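Local structure of McyG protein (Microcystis aeruginosa PCC 7806, 4R0M) at residues V22-A26 and V238-C242; V217-P223 and D243-M249; G342-S346 and S362-I367; E384-G388 and G423-G428. The protein probably activates phenylalanine or a related phenyl-bearing acid as its acyl-adenylate and loads it onto a carrier protein in microcystin biosynthesis. All blocks are in the same frame, centred on the assembly; numbering follows the deposited sequence.

Contact 1: V22-A26 and V238-C242; sequences VLETA and VDLAC
Val22 and Ala26, one turn apart on helix 19-27, face the last turn of helix 227-240 and the residue that ends it, with CA atoms 5.6 Å apart for Val22 and Asp239 and 4.9 Å apart for Ala26 and Ala241. Ala241, at positive phi (61°), is the C-prime residue of a Schellman motif, in which Cys242 N bonds to Ala237 O and Ala241 N to Val238 O. This turn sets the methyl of Ala241 against Ala26, at 4.2 Å from Ala241 CB to Ala26 CA.

Val238 carries the contact: its CG1, anti to the backbone N (chi1 -178°), touches Val22 CG1, Leu23 CA and Ala26 CB, each at 3.8 Å, and so spans one turn of the partner helix. In return Val22 CG1 rests on the backbone of Asp239, 3.6 Å from Asp239 CA, while its other branch, Val22 CG2, lies 3.8 Å from Asp239 OD1. Ala26 CB comes within 3.5 Å of Val238 O, a closeness that the small methyl permits. The two segments thus meet by van der Waals packing, with methyls also resting on a carbonyl and a carboxylate oxygen; the carboxylate of Asp239 has its hydrogen-bond partner in Thr203 OG1 of helix 196-210.

Other helices of the adenylation domain close round the pair. Tyr48 of helix 48-64 packs on both Ala26 and Val238, Trp88 of helix 80-93 touches Leu23 and Val238, and Leu200 of helix 196-210 meets Val22; beyond Cys242 the chain enters strand 243-246.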
loop_
_atom_site.group_PDB
_atom_site.type_symbol
_atom_site.label_atom_id
_atom_site.label_comp_id
_atom_site.label_asym_id
_atom_site.label_seq_id
_atom_site.Cartn_x
_atom_site.Cartn_y
_atom_site.Cartn_z
ATOM N N VAL A 22 -2.781 23.033 -8.170
ATOM C CA VAL A 22 -2.946 22.619 -6.776
ATOM C C VAL A 22 -1.723 22.991 -5.930
ATOM O O VAL A 22 -1.865 23.513 -4.822
ATOM C CB VAL A 22 -3.272 21.110 -6.679
ATOM C CG1 VAL A 22 -3.029 20.571 -5.277
ATOM C CG2 VAL A 22 -4.712 20.860 -7.097
ATOM N N LEU A 23 -0.530 22.741 -6.465
ATOM C CA LEU A 23 0.712 23.099 -5.784
ATOM C C LEU A 23 0.916 24.616 -5.715
ATOM O O LEU A 23 1.385 25.134 -4.701
ATOM C CB LEU A 23 1.917 22.418 -6.446
ATOM C CG LEU A 23 3.324 22.753 -5.930
ATOM C CD1 LEU A 23 3.500 22.383 -4.463
ATOM C CD2 LEU A 23 4.381 22.073 -6.786
ATOM N N GLU A 24 0.563 25.314 -6.795
ATOM C CA GLU A 24 0.659 26.775 -6.851
ATOM C C GLU A 24 -0.250 27.451 -5.821
ATOM O O GLU A 24 0.162 28.402 -5.158
ATOM C CB GLU A 24 0.363 27.279 -8.265
ATOM C CG GLU A 24 1.528 27.094 -9.231
ATOM C CD GLU A 24 1.097 26.948 -10.681
ATOM O OE1 GLU A 24 -0.086 27.194 -10.996
ATOM O OE2 GLU A 24 1.952 26.583 -11.516
ATOM N N THR A 25 -1.474 26.943 -5.685
ATOM C CA THR A 25 -2.406 27.380 -4.640
ATOM C C THR A 25 -1.810 27.170 -3.241
ATOM O O THR A 25 -1.982 28.009 -2.355
ATOM C CB THR A 25 -3.756 26.631 -4.755
ATOM O OG1 THR A 25 -4.312 26.844 -6.057
ATOM C CG2 THR A 25 -4.752 27.104 -3.705
ATOM N N ALA A 26 -1.102 26.055 -3.063
ATOM C CA ALA A 26 -0.523 25.681 -1.768
ATOM C C ALA A 26 0.654 26.557 -1.339
ATOM O O ALA A 26 0.900 26.715 -0.145
ATOM C CB ALA A 26 -0.115 24.215 -1.776
ATOM N N VAL A 238 -1.371 18.604 -0.093
ATOM C CA VAL A 238 -1.082 19.761 -0.940
ATOM C C VAL A 238 -2.390 20.451 -1.348
ATOM O O VAL A 238 -2.497 21.675 -1.274
ATOM C CB VAL A 238 -0.256 19.367 -2.184
ATOM C CG1 VAL A 238 0.077 20.591 -3.027
ATOM C CG2 VAL A 238 1.026 18.659 -1.771
ATOM N N ASP A 239 -3.377 19.651 -1.750
ATOM C CA ASP A 239 -4.707 20.142 -2.115
ATOM C C ASP A 239 -5.359 20.911 -0.967
ATOM O O ASP A 239 -5.994 21.941 -1.184
ATOM C CB ASP A 239 -5.600 18.973 -2.549
ATOM C CG ASP A 239 -6.838 19.424 -3.314
ATOM O OD1 ASP A 239 -6.820 20.522 -3.914
ATOM O OD2 ASP A 239 -7.831 18.667 -3.327
ATOM N N LEU A 240 -5.187 20.401 0.249
ATOM C CA LEU A 240 -5.677 21.059 1.455
ATOM C C LEU A 240 -4.772 22.207 1.895
ATOM O O LEU A 240 -5.199 23.076 2.656
ATOM C CB LEU A 240 -5.793 20.047 2.599
ATOM C CG LEU A 240 -6.941 19.038 2.584
ATOM C CD1 LEU A 240 -6.629 17.888 3.530
ATOM C CD2 LEU A 240 -8.265 19.701 2.952
ATOM N N ALA A 241 -3.530 22.201 1.407
ATOM C CA ALA A 241 -2.475 23.119 1.861
ATOM C C ALA A 241 -2.165 22.939 3.355
ATOM O O ALA A 241 -1.789 23.891 4.046
ATOM C CB ALA A 241 -2.826 24.569 1.537
ATOM N N CYS A 242 -2.320 21.709 3.841
ATOM C CA CYS A 242 -2.069 21.395 5.245
ATOM C C CYS A 242 -0.659 20.842 5.438
ATOM O O CYS A 242 0.028 20.531 4.466
ATOM C CB CYS A 242 -3.114 20.407 5.769
ATOM S SG CYS A 242 -2.910 18.697 5.216
#

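Contact 2: V217-P223 and D243-M249; sequences VTLNWMP and DQIHVPM
A beta-alpha-beta unit brings Val217-Pro223 and Asp243-Met249 together: strands 217-220 and 243-246, linked through helix 227-240, run parallel in the mixed sheet of the adenylation domain, their axes 15° apart. The ladder is Thr218 N to Asp243 O, Ile245 N to Thr218 O, Asn220 N to Ile245 O and Val247 N to Asn220 O, the last three at 2.8 Å.

On the face of Val217, Leu219 and Ile245, Val217 CG1 meets Ile245 CD1 at 3.6 Å; just past the strand end Val247 CG2 comes up to Leu219 CG. On the other face, Thr218 and Gln244 lie side by side, and Asn220, its CG anti to N (chi1 174°), carries its amide to the edge of the His246 imidazole. There Asn220 ND2 donates to His246 ND1 at 3.3 Å, near the ring plane, with amide and ring planes 68° apart. At the far side of the ring, His246 NE2 donates to Gln244 OE1 at 2.7 Å, in plane and on a lone pair, so bonds at both nitrogens fix the ring's rotation. The same Asn220 amide closes an Asx turn, its OD1 accepting from Met222 N, while ND2 also donates to Met222 O. Past the strands, a water donates to both Met222 O and Val247 O. Selenomethionine Met249 lays CG by Trp221 CE3, 3.8 Å away, and sets its SE 3.7 Å from Pro223 CD.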
loop_
_atom_site.group_PDB
_atom_site.type_symbol
_atom_site.label_atom_id
_atom_site.label_comp_id
_atom_site.label_asym_id
_atom_site.label_seq_id
_atom_site.Cartn_x
_atom_site.Cartn_y
_atom_site.Cartn_z
ATOM N N VAL A 217 -3.054 17.716 10.052
ATOM C CA VAL A 217 -1.661 17.291 10.045
ATOM C C VAL A 217 -1.624 15.806 9.687
ATOM O O VAL A 217 -2.064 14.958 10.466
ATOM C CB VAL A 217 -0.970 17.544 11.403
ATOM C CG1 VAL A 217 0.481 17.089 11.356
ATOM C CG2 VAL A 217 -1.051 19.018 11.792
ATOM N N THR A 218 -1.124 15.508 8.491
ATOM C CA THR A 218 -1.018 14.127 8.022
ATOM C C THR A 218 0.371 13.569 8.300
ATOM O O THR A 218 1.363 14.297 8.236
ATOM C CB THR A 218 -1.323 13.992 6.513
ATOM O OG1 THR A 218 -0.331 14.689 5.751
ATOM C CG2 THR A 218 -2.704 14.545 6.176
ATOM N N LEU A 219 0.428 12.277 8.621
ATOM C CA LEU A 219 1.695 11.571 8.796
ATOM C C LEU A 219 1.691 10.251 8.029
ATOM O O LEU A 219 0.825 9.396 8.240
ATOM C CB LEU A 219 2.003 11.340 10.283
ATOM C CG LEU A 219 3.312 10.630 10.663
ATOM C CD1 LEU A 219 3.844 11.136 11.994
ATOM C CD2 LEU A 219 3.153 9.116 10.701
ATOM N N ASN A 220 2.670 10.101 7.140
ATOM C CA ASN A 220 2.870 8.872 6.393
ATOM C C ASN A 220 4.186 8.202 6.768
ATOM O O ASN A 220 5.212 8.871 6.919
ATOM C CB ASN A 220 2.854 9.144 4.889
ATOM C CG ASN A 220 3.213 7.918 4.071
ATOM O OD1 ASN A 220 2.479 6.933 4.047
ATOM N ND2 ASN A 220 4.355 7.972 3.399
ATOM N N TRP A 221 4.152 6.881 6.914
ATOM C CA TRP A 221 5.381 6.118 7.111
ATOM C C TRP A 221 5.497 4.948 6.167
ATOM O O TRP A 221 6.345 4.077 6.345
ATOM C CB TRP A 221 5.559 5.710 8.570
ATOM C CG TRP A 221 4.510 4.768 9.101
ATOM C CD1 TRP A 221 3.205 5.071 9.481
ATOM C CD2 TRP A 221 4.660 3.329 9.363
ATOM N NE1 TRP A 221 2.553 3.950 9.929
ATOM C CE2 TRP A 221 3.368 2.872 9.887
ATOM C CE3 TRP A 221 5.691 2.404 9.207
ATOM C CZ2 TRP A 221 3.145 1.547 10.239
ATOM C CZ3 TRP A 221 5.454 1.071 9.566
ATOM C CH2 TRP A 221 4.212 0.655 10.067
HETATM N N MSE A 222 4.691 4.920 5.128
HETATM C CA MSE A 222 4.780 3.937 4.082
HETATM C C MSE A 222 5.687 4.418 3.019
HETATM O O MSE A 222 5.853 5.589 2.913
HETATM C CB MSE A 222 3.428 3.711 3.452
HETATM C CG MSE A 222 2.421 2.998 4.340
HETATM SE SE MSE A 222 2.806 1.235 5.034
HETATM C CE MSE A 222 3.197 1.739 6.822
ATOM N N PRO A 223 6.302 3.555 2.249
ATOM C CA PRO A 223 7.212 4.020 1.195
ATOM C C PRO A 223 6.492 4.864 0.143
ATOM O O PRO A 223 5.330 4.610 -0.172
ATOM C CB PRO A 223 7.757 2.721 0.580
ATOM C CG PRO A 223 6.843 1.643 1.042
ATOM C CD PRO A 223 6.298 2.086 2.365
ATOM N N ASP A 243 -0.233 20.728 6.693
ATOM C CA ASP A 243 1.058 20.129 7.014
ATOM C C ASP A 243 1.064 18.627 6.740
ATOM O O ASP A 243 0.112 17.920 7.088
ATOM C CB ASP A 243 1.430 20.396 8.475
ATOM C CG ASP A 243 2.087 21.750 8.677
ATOM O OD1 ASP A 243 2.833 22.204 7.783
ATOM O OD2 ASP A 243 1.868 22.357 9.747
ATOM N N GLN A 244 2.131 18.155 6.099
ATOM C CA GLN A 244 2.322 16.721 5.866
ATOM C C GLN A 244 3.695 16.241 6.333
ATOM O O GLN A 244 4.707 16.923 6.147
ATOM C CB GLN A 244 2.056 16.330 4.402
ATOM C CG GLN A 244 3.015 16.907 3.371
ATOM C CD GLN A 244 2.724 16.402 1.970
ATOM O OE1 GLN A 244 3.165 15.318 1.578
ATOM N NE2 GLN A 244 1.988 17.196 1.198
ATOM N N ILE A 245 3.708 15.062 6.944
ATOM C CA ILE A 245 4.922 14.478 7.502
ATOM C C ILE A 245 5.195 13.129 6.843
ATOM O O ILE A 245 4.274 12.335 6.630
ATOM C CB ILE A 245 4.816 14.314 9.034
ATOM C CG1 ILE A 245 4.337 15.622 9.677
ATOM C CG2 ILE A 245 6.155 13.891 9.627
ATOM C CD1 ILE A 245 3.700 15.450 11.038
ATOM N N HIS A 246 6.461 12.887 6.512
ATOM C CA HIS A 246 6.879 11.624 5.915
ATOM C C HIS A 246 8.030 11.007 6.658
ATOM O O HIS A 246 9.093 11.618 6.810
ATOM C CB HIS A 246 7.195 11.803 4.437
ATOM C CG HIS A 246 5.980 12.114 3.600
ATOM N ND1 HIS A 246 5.154 11.155 3.142
ATOM C CD2 HIS A 246 5.451 13.330 3.169
ATOM C CE1 HIS A 246 4.157 11.722 2.442
ATOM N NE2 HIS A 246 4.338 13.053 2.461
ATOM N N VAL A 247 7.804 9.785 7.133
ATOM C CA VAL A 247 8.771 9.038 7.934
ATOM C C VAL A 247 9.178 7.787 7.153
ATOM O O VAL A 247 8.320 7.145 6.546
ATOM C CB VAL A 247 8.156 8.611 9.289
ATOM C CG1 VAL A 247 9.238 8.190 10.277
ATOM C CG2 VAL A 247 7.311 9.731 9.883
ATOM N N PRO A 248 10.483 7.436 7.155
ATOM C CA PRO A 248 10.893 6.188 6.498
ATOM C C PRO A 248 10.343 4.978 7.253
ATOM O O PRO A 248 10.356 4.964 8.488
ATOM C CB PRO A 248 12.428 6.221 6.577
ATOM C CG PRO A 248 12.789 7.621 6.962
ATOM C CD PRO A 248 11.632 8.133 7.761
HETATM N N MSE A 249 9.860 3.984 6.511
HETATM C CA MSE A 249 9.166 2.826 7.089
HETATM C C MSE A 249 10.009 2.091 8.095
HETATM O O MSE A 249 9.509 1.688 9.147
HETATM C CB MSE A 249 8.724 1.872 5.979
HETATM C CG MSE A 249 7.788 0.792 6.521
HETATM SE SE MSE A 249 7.089 -0.350 5.076
HETATM C CE MSE A 249 8.787 -0.908 4.245
HETATM O O HOH W 1 8.282 6.950 3.785
#

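Contact 3: G342-S346 and S362-I367; sequences GITWS and SLGKPI. With FA5 (adenosine-5'-[phenylalaninyl-phosphate]), chain C.
Thr344 OG1 donates to Leu363 O at 2.7 Å, the shortest polar bond between the segments, where strand 341-345 pairs antiparallel with the edge strand 365-366 of the mixed sheet. The hydroxyl sits 43° out of the carbonyl plane and also has a weak bond with Phe334 N. With chi1 at 71°, Thr344 OG1 lies between its own backbone N and carbonyl carbon, while CG2 is sent over Pro366, 3.7 Å from Pro366 CA. A valine here would probably leave Leu363 O without this donor and let the turn before the edge strand shift. Ile343 and Thr344 both face Phe334 in a classic beta bulge.

The backbone pairing is held by Ile367 N to Ile343 O at 2.9 Å, Trp345 N to Lys365 O at 3.1 Å, and a weak return bond from Lys365 N to Trp345 O; a water bridges those last two atoms. Gly364, at positive phi, lies so near Trp345 O and Ser346 N that a side chain would collide with both. Its N donates to Ser362 OG in an ST turn, and the same hydroxyl is hydrogen-bonded to Glu429.

Of these segments, Leu363 and Gly342 come closest to the phenylalanyl-adenylate, and the Trp345 indole stands obliquely by its phenyl ring. Leu363 CD1 lies 3.5 Å from N6 of the adenine, and Gly342 N is equally near CE1 of the phenyl. Trp345, whose ring meets those of Phe232 and Phe300, runs beside Ile367: Ile367 CG2 touches the indole at its edge, in the ring plane, 3.4 Å from Trp345 NE1.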
loop_
_atom_site.group_PDB
_atom_site.type_symbol
_atom_site.label_atom_id
_atom_site.label_comp_id
_atom_site.label_asym_id
_atom_site.label_seq_id
_atom_site.Cartn_x
_atom_site.Cartn_y
_atom_site.Cartn_z
ATOM N N GLY A 342 -7.731 5.366 -1.319
ATOM C CA GLY A 342 -9.060 5.299 -0.693
ATOM C C GLY A 342 -10.254 5.657 -1.558
ATOM O O GLY A 342 -10.261 6.696 -2.217
ATOM N N ILE A 343 -11.262 4.786 -1.555
ATOM C CA ILE A 343 -12.509 5.017 -2.293
ATOM C C ILE A 343 -13.751 4.881 -1.397
ATOM O O ILE A 343 -14.782 5.504 -1.666
ATOM C CB ILE A 343 -12.623 4.124 -3.555
ATOM C CG1 ILE A 343 -13.764 4.607 -4.461
ATOM C CG2 ILE A 343 -12.776 2.652 -3.183
ATOM C CD1 ILE A 343 -13.754 4.028 -5.858
ATOM N N THR A 344 -13.651 4.063 -0.348
ATOM C CA THR A 344 -14.677 4.014 0.696
ATOM C C THR A 344 -14.031 4.299 2.050
ATOM O O THR A 344 -12.870 3.957 2.271
ATOM C CB THR A 344 -15.431 2.660 0.760
ATOM O OG1 THR A 344 -14.567 1.640 1.279
ATOM C CG2 THR A 344 -15.964 2.241 -0.609
ATOM N N TRP A 345 -14.784 4.935 2.944
ATOM C CA TRP A 345 -14.282 5.280 4.272
ATOM C C TRP A 345 -15.297 4.943 5.320
ATOM O O TRP A 345 -16.480 5.256 5.171
ATOM C CB TRP A 345 -13.935 6.765 4.356
ATOM C CG TRP A 345 -12.967 7.239 3.297
ATOM C CD1 TRP A 345 -13.270 7.840 2.079
ATOM C CD2 TRP A 345 -11.498 7.165 3.327
ATOM N NE1 TRP A 345 -12.128 8.136 1.381
ATOM C CE2 TRP A 345 -11.032 7.756 2.069
ATOM C CE3 TRP A 345 -10.559 6.690 4.236
ATOM C CZ2 TRP A 345 -9.684 7.855 1.758
ATOM C CZ3 TRP A 345 -9.202 6.794 3.911
ATOM C CH2 TRP A 345 -8.778 7.361 2.700
ATOM N N SER A 346 -14.845 4.295 6.391
ATOM C CA SER A 346 -15.703 3.998 7.530
ATOM C C SER A 346 -16.033 5.284 8.278
ATOM O O SER A 346 -15.239 6.230 8.281
ATOM C CB SER A 346 -15.016 3.005 8.471
ATOM O OG SER A 346 -15.812 2.723 9.609
ATOM N N SER A 362 -16.548 -3.325 8.592
ATOM C CA SER A 362 -17.073 -2.422 7.594
ATOM C C SER A 362 -16.004 -1.487 7.110
ATOM O O SER A 362 -15.296 -0.906 7.892
ATOM C CB SER A 362 -18.215 -1.609 8.163
ATOM O OG SER A 362 -18.701 -0.672 7.247
ATOM N N LEU A 363 -15.931 -1.337 5.804
ATOM C CA LEU A 363 -15.007 -0.404 5.166
ATOM C C LEU A 363 -15.741 0.849 4.673
ATOM O O LEU A 363 -15.197 1.653 3.911
ATOM C CB LEU A 363 -14.231 -1.095 4.036
ATOM C CG LEU A 363 -13.498 -2.403 4.372
ATOM C CD1 LEU A 363 -12.746 -2.913 3.157
ATOM C CD2 LEU A 363 -12.548 -2.261 5.553
ATOM N N GLY A 364 -16.985 0.999 5.124
ATOM C CA GLY A 364 -17.750 2.225 4.937
ATOM C C GLY A 364 -18.361 2.432 3.568
ATOM O O GLY A 364 -18.469 1.501 2.769
ATOM N N LYS A 365 -18.756 3.675 3.310
ATOM C CA LYS A 365 -19.444 4.055 2.082
ATOM C C LYS A 365 -18.488 4.770 1.127
ATOM O O LYS A 365 -17.505 5.361 1.572
ATOM C CB LYS A 365 -20.644 4.954 2.410
ATOM C CG LYS A 365 -21.697 4.294 3.287
ATOM C CD LYS A 365 -22.890 5.210 3.509
ATOM C CE LYS A 365 -23.863 4.616 4.517
ATOM N NZ LYS A 365 -25.069 5.474 4.694
ATOM N N PRO A 366 -18.776 4.726 -0.188
ATOM C CA PRO A 366 -17.911 5.368 -1.174
ATOM C C PRO A 366 -17.966 6.893 -1.132
ATOM O O PRO A 366 -18.976 7.472 -0.723
ATOM C CB PRO A 366 -18.471 4.866 -2.505
ATOM C CG PRO A 366 -19.908 4.615 -2.223
ATOM C CD PRO A 366 -19.924 4.059 -0.829
ATOM N N ILE A 367 -16.875 7.520 -1.566
ATOM C CA ILE A 367 -16.771 8.974 -1.656
ATOM C C ILE A 367 -17.783 9.547 -2.651
ATOM O O ILE A 367 -18.254 8.826 -3.537
ATOM C CB ILE A 367 -15.345 9.421 -2.070
ATOM C CG1 ILE A 367 -14.883 8.697 -3.344
ATOM C CG2 ILE A 367 -14.364 9.197 -0.930
ATOM C CD1 ILE A 367 -13.705 9.344 -4.043
HETATM C C FA5 C . -3.239 -0.742 -1.943
HETATM O O FA5 C . -2.789 -1.606 -1.201
HETATM C CA FA5 C . -4.287 0.217 -1.439
HETATM N N FA5 C . -5.298 -0.624 -0.842
HETATM C CB FA5 C . -3.741 1.172 -0.369
HETATM C CG FA5 C . -4.710 2.117 0.354
HETATM C CD1 FA5 C . -6.096 1.955 0.365
HETATM C CD2 FA5 C . -4.178 3.204 1.060
HETATM C CE1 FA5 C . -6.921 2.856 1.051
HETATM C CE2 FA5 C . -4.991 4.106 1.755
HETATM C CZ FA5 C . -6.374 3.932 1.749
HETATM P P FA5 C . -2.564 -2.004 -4.256
HETATM O OP1 FA5 C . -1.170 -2.537 -4.063
HETATM O OP2 FA5 C . -3.020 -1.650 -5.649
HETATM O OP3 FA5 C . -2.753 -0.690 -3.321
HETATM O "O5'" FA5 C . -3.562 -3.122 -3.660
HETATM C "C5'" FA5 C . -4.980 -3.001 -3.725
HETATM C "C4'" FA5 C . -5.590 -4.265 -3.137
HETATM O "O4'" FA5 C . -5.317 -4.395 -1.737
HETATM C "C3'" FA5 C . -7.101 -4.293 -3.235
HETATM O "O3'" FA5 C . -7.548 -4.714 -4.523
HETATM C "C2'" FA5 C . -7.466 -5.286 -2.155
HETATM O "O2'" FA5 C . -7.342 -6.627 -2.643
HETATM C "C1'" FA5 C . -6.408 -5.061 -1.095
HETATM N N9 FA5 C . -6.983 -4.209 -0.022
HETATM C C8 FA5 C . -6.758 -2.893 0.141
HETATM N N7 FA5 C . -7.424 -2.402 1.215
HETATM C C5 FA5 C . -8.109 -3.422 1.761
HETATM C C6 FA5 C . -9.021 -3.605 2.918
HETATM N N6 FA5 C . -9.346 -2.569 3.726
HETATM N N1 FA5 C . -9.524 -4.843 3.142
HETATM C C2 FA5 C . -9.216 -5.887 2.344
HETATM N N3 FA5 C . -8.392 -5.795 1.283
HETATM C C4 FA5 C . -7.818 -4.612 0.942
HETATM O O HOH W 2 -19.054 5.537 5.910
#

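Contact 4: E384-G388 and G423-G428; sequences EREIG and GYLSKG
Arg385 and Tyr424 run alongside each other in the same direction, their guanidinium and ring planes 74° apart, where the loop before strand 388-394 covers strand 421-426. The arginine chain, bent at chi2 and chi3, folds back along the ring, bringing NH1 to 4.1 Å from Tyr424 CE2 and setting Arg385 CD 3.4 Å from Ser426 OG. Tyr424, with chi1 63°, has its ring turned beneath the loop: Arg385 CA approaches Tyr424 CD2, while Ile387 crosses obliquely on the CD1 side of the ring, its CD1 3.7 Å from Tyr424 CD1. Phe431 of strand 429-435 stacks with this ring as well. An alanine at Tyr424 would probably open a gap under the loop, leaving Ile387 CD1 without its aromatic partner and the arginine chain freer to swing.

Backbone bonds fasten residues 385-388 to the strand. Gly388 and Gly423 form an antiparallel hydrogen-bonded pair, Gly388 N to Gly423 O at 2.9 Å and Gly423 N to Gly388 O at 3.0 Å, and Arg385 N donates to Leu425 O at 3.0 Å. Glu384, its chain extended beyond CG, passes over Leu425 O and offers OE1 to Lys427 N in a weak bond of 3.4 Å. Main-chain bonds and the flank of one aromatic ring thus do most of the holding, while the charged groups of Glu384 and Arg385 lie at the exposed surface, the carboxylate adding only that weak bond.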
loop_
_atom_site.group_PDB
_atom_site.type_symbol
_atom_site.label_atom_id
_atom_site.label_comp_id
_atom_site.label_asym_id
_atom_site.label_seq_id
_atom_site.Cartn_x
_atom_site.Cartn_y
_atom_site.Cartn_z
ATOM N N GLU A 384 -28.263 -7.643 -1.017
ATOM C CA GLU A 384 -27.365 -7.286 0.080
ATOM C C GLU A 384 -27.098 -8.464 1.015
ATOM O O GLU A 384 -27.945 -9.346 1.172
ATOM C CB GLU A 384 -27.931 -6.103 0.874
ATOM C CG GLU A 384 -27.953 -4.787 0.106
ATOM C CD GLU A 384 -28.054 -3.571 1.010
ATOM O OE1 GLU A 384 -28.781 -3.628 2.024
ATOM O OE2 GLU A 384 -27.404 -2.550 0.699
ATOM N N ARG A 385 -25.910 -8.466 1.620
ATOM C CA ARG A 385 -25.493 -9.466 2.620
ATOM C C ARG A 385 -24.944 -10.787 2.051
ATOM O O ARG A 385 -24.578 -11.681 2.819
ATOM C CB ARG A 385 -26.603 -9.747 3.655
ATOM C CG ARG A 385 -27.017 -8.560 4.521
ATOM C CD ARG A 385 -26.008 -8.258 5.621
ATOM N NE ARG A 385 -25.855 -9.366 6.565
ATOM C CZ ARG A 385 -25.036 -9.355 7.615
ATOM N NH1 ARG A 385 -24.283 -8.294 7.874
ATOM N NH2 ARG A 385 -24.969 -10.413 8.411
ATOM N N GLU A 386 -24.883 -10.917 0.725
ATOM C CA GLU A 386 -24.267 -12.110 0.118
ATOM C C GLU A 386 -23.055 -11.799 -0.766
ATOM O O GLU A 386 -23.018 -10.776 -1.455
ATOM C CB GLU A 386 -25.298 -13.002 -0.593
ATOM C CG GLU A 386 -25.847 -12.487 -1.913
ATOM C CD GLU A 386 -26.748 -13.507 -2.589
ATOM O OE1 GLU A 386 -27.837 -13.798 -2.045
ATOM O OE2 GLU A 386 -26.369 -14.020 -3.665
ATOM N N ILE A 387 -22.079 -12.707 -0.740
ATOM C CA ILE A 387 -20.765 -12.508 -1.362
ATOM C C ILE A 387 -20.821 -12.466 -2.891
ATOM O O ILE A 387 -21.545 -13.239 -3.520
ATOM C CB ILE A 387 -19.751 -13.604 -0.931
ATOM C CG1 ILE A 387 -19.973 -14.058 0.525
ATOM C CG2 ILE A 387 -18.313 -13.150 -1.172
ATOM C CD1 ILE A 387 -19.616 -13.047 1.597
ATOM N N GLY A 388 -20.045 -11.552 -3.471
ATOM C CA GLY A 388 -19.888 -11.445 -4.920
ATOM C C GLY A 388 -18.668 -10.617 -5.294
ATOM O O GLY A 388 -17.894 -10.207 -4.423
ATOM N N GLY A 423 -16.666 -9.605 -1.750
ATOM C CA GLY A 423 -17.331 -9.071 -0.568
ATOM C C GLY A 423 -18.825 -8.880 -0.735
ATOM O O GLY A 423 -19.434 -9.422 -1.661
ATOM N N TYR A 424 -19.412 -8.103 0.171
ATOM C CA TYR A 424 -20.843 -7.816 0.141
ATOM C C TYR A 424 -21.140 -6.400 0.614
ATOM O O TYR A 424 -20.304 -5.760 1.260
ATOM C CB TYR A 424 -21.625 -8.835 0.985
ATOM C CG TYR A 424 -21.293 -8.826 2.465
ATOM C CD1 TYR A 424 -20.267 -9.620 2.973
ATOM C CD2 TYR A 424 -22.016 -8.032 3.359
ATOM C CE1 TYR A 424 -19.964 -9.618 4.326
ATOM C CE2 TYR A 424 -21.718 -8.023 4.713
ATOM C CZ TYR A 424 -20.693 -8.818 5.191
ATOM O OH TYR A 424 -20.391 -8.815 6.531
ATOM N N LEU A 425 -22.335 -5.922 0.287
ATOM C CA LEU A 425 -22.813 -4.632 0.762
ATOM C C LEU A 425 -23.918 -4.821 1.794
ATOM O O LEU A 425 -24.751 -5.719 1.665
ATOM C CB LEU A 425 -23.310 -3.775 -0.404
ATOM C CG LEU A 425 -22.264 -3.394 -1.455
ATOM C CD1 LEU A 425 -22.929 -2.774 -2.672
ATOM C CD2 LEU A 425 -21.208 -2.461 -0.878
ATOM N N SER A 426 -23.903 -3.981 2.824
ATOM C CA SER A 426 -24.906 -4.020 3.881
ATOM C C SER A 426 -25.227 -2.599 4.324
ATOM O O SER A 426 -24.400 -1.936 4.961
ATOM C CB SER A 426 -24.413 -4.864 5.062
ATOM O OG SER A 426 -25.383 -4.924 6.094
ATOM N N LYS A 427 -26.428 -2.140 3.967
ATOM C CA LYS A 427 -26.896 -0.778 4.263
ATOM C C LYS A 427 -25.969 0.288 3.668
ATOM O O LYS A 427 -25.747 1.345 4.263
ATOM C CB LYS A 427 -27.084 -0.573 5.776
ATOM C CG LYS A 427 -28.176 -1.433 6.393
ATOM C CD LYS A 427 -28.186 -1.323 7.911
ATOM C CE LYS A 427 -29.295 -2.172 8.515
ATOM N NZ LYS A 427 -29.281 -2.152 10.005
ATOM N N GLY A 428 -25.427 -0.008 2.488
ATOM C CA GLY A 428 -24.542 0.914 1.783
ATOM C C GLY A 428 -23.064 0.817 2.130
ATOM O O GLY A 428 -22.230 1.441 1.474
#

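Overall arrangement
Contacts 1 and 2 interlock along the chain: helix 227-240, which contact 1 packs on helix 19-27, is the crossover joining the two strands of contact 2. Their centres are about 17 Å apart, and Val238 touches Gln244 where they meet. Contact 3 follows in sequence and reaches the same mixed sheet at its 365-366 edge, about 22 Å between centres from contact 2. Contact 4 comes last, in the antiparallel sheet, its centre about 13 Å from that of contact 3, with Lys365 packing on Lys427 and Gly428. The series thus runs from helices packed by the mixed sheet (contact 1), through that sheet (contacts 2 and 3) beside the adenylate pocket, to the antiparallel sheet of contact 4.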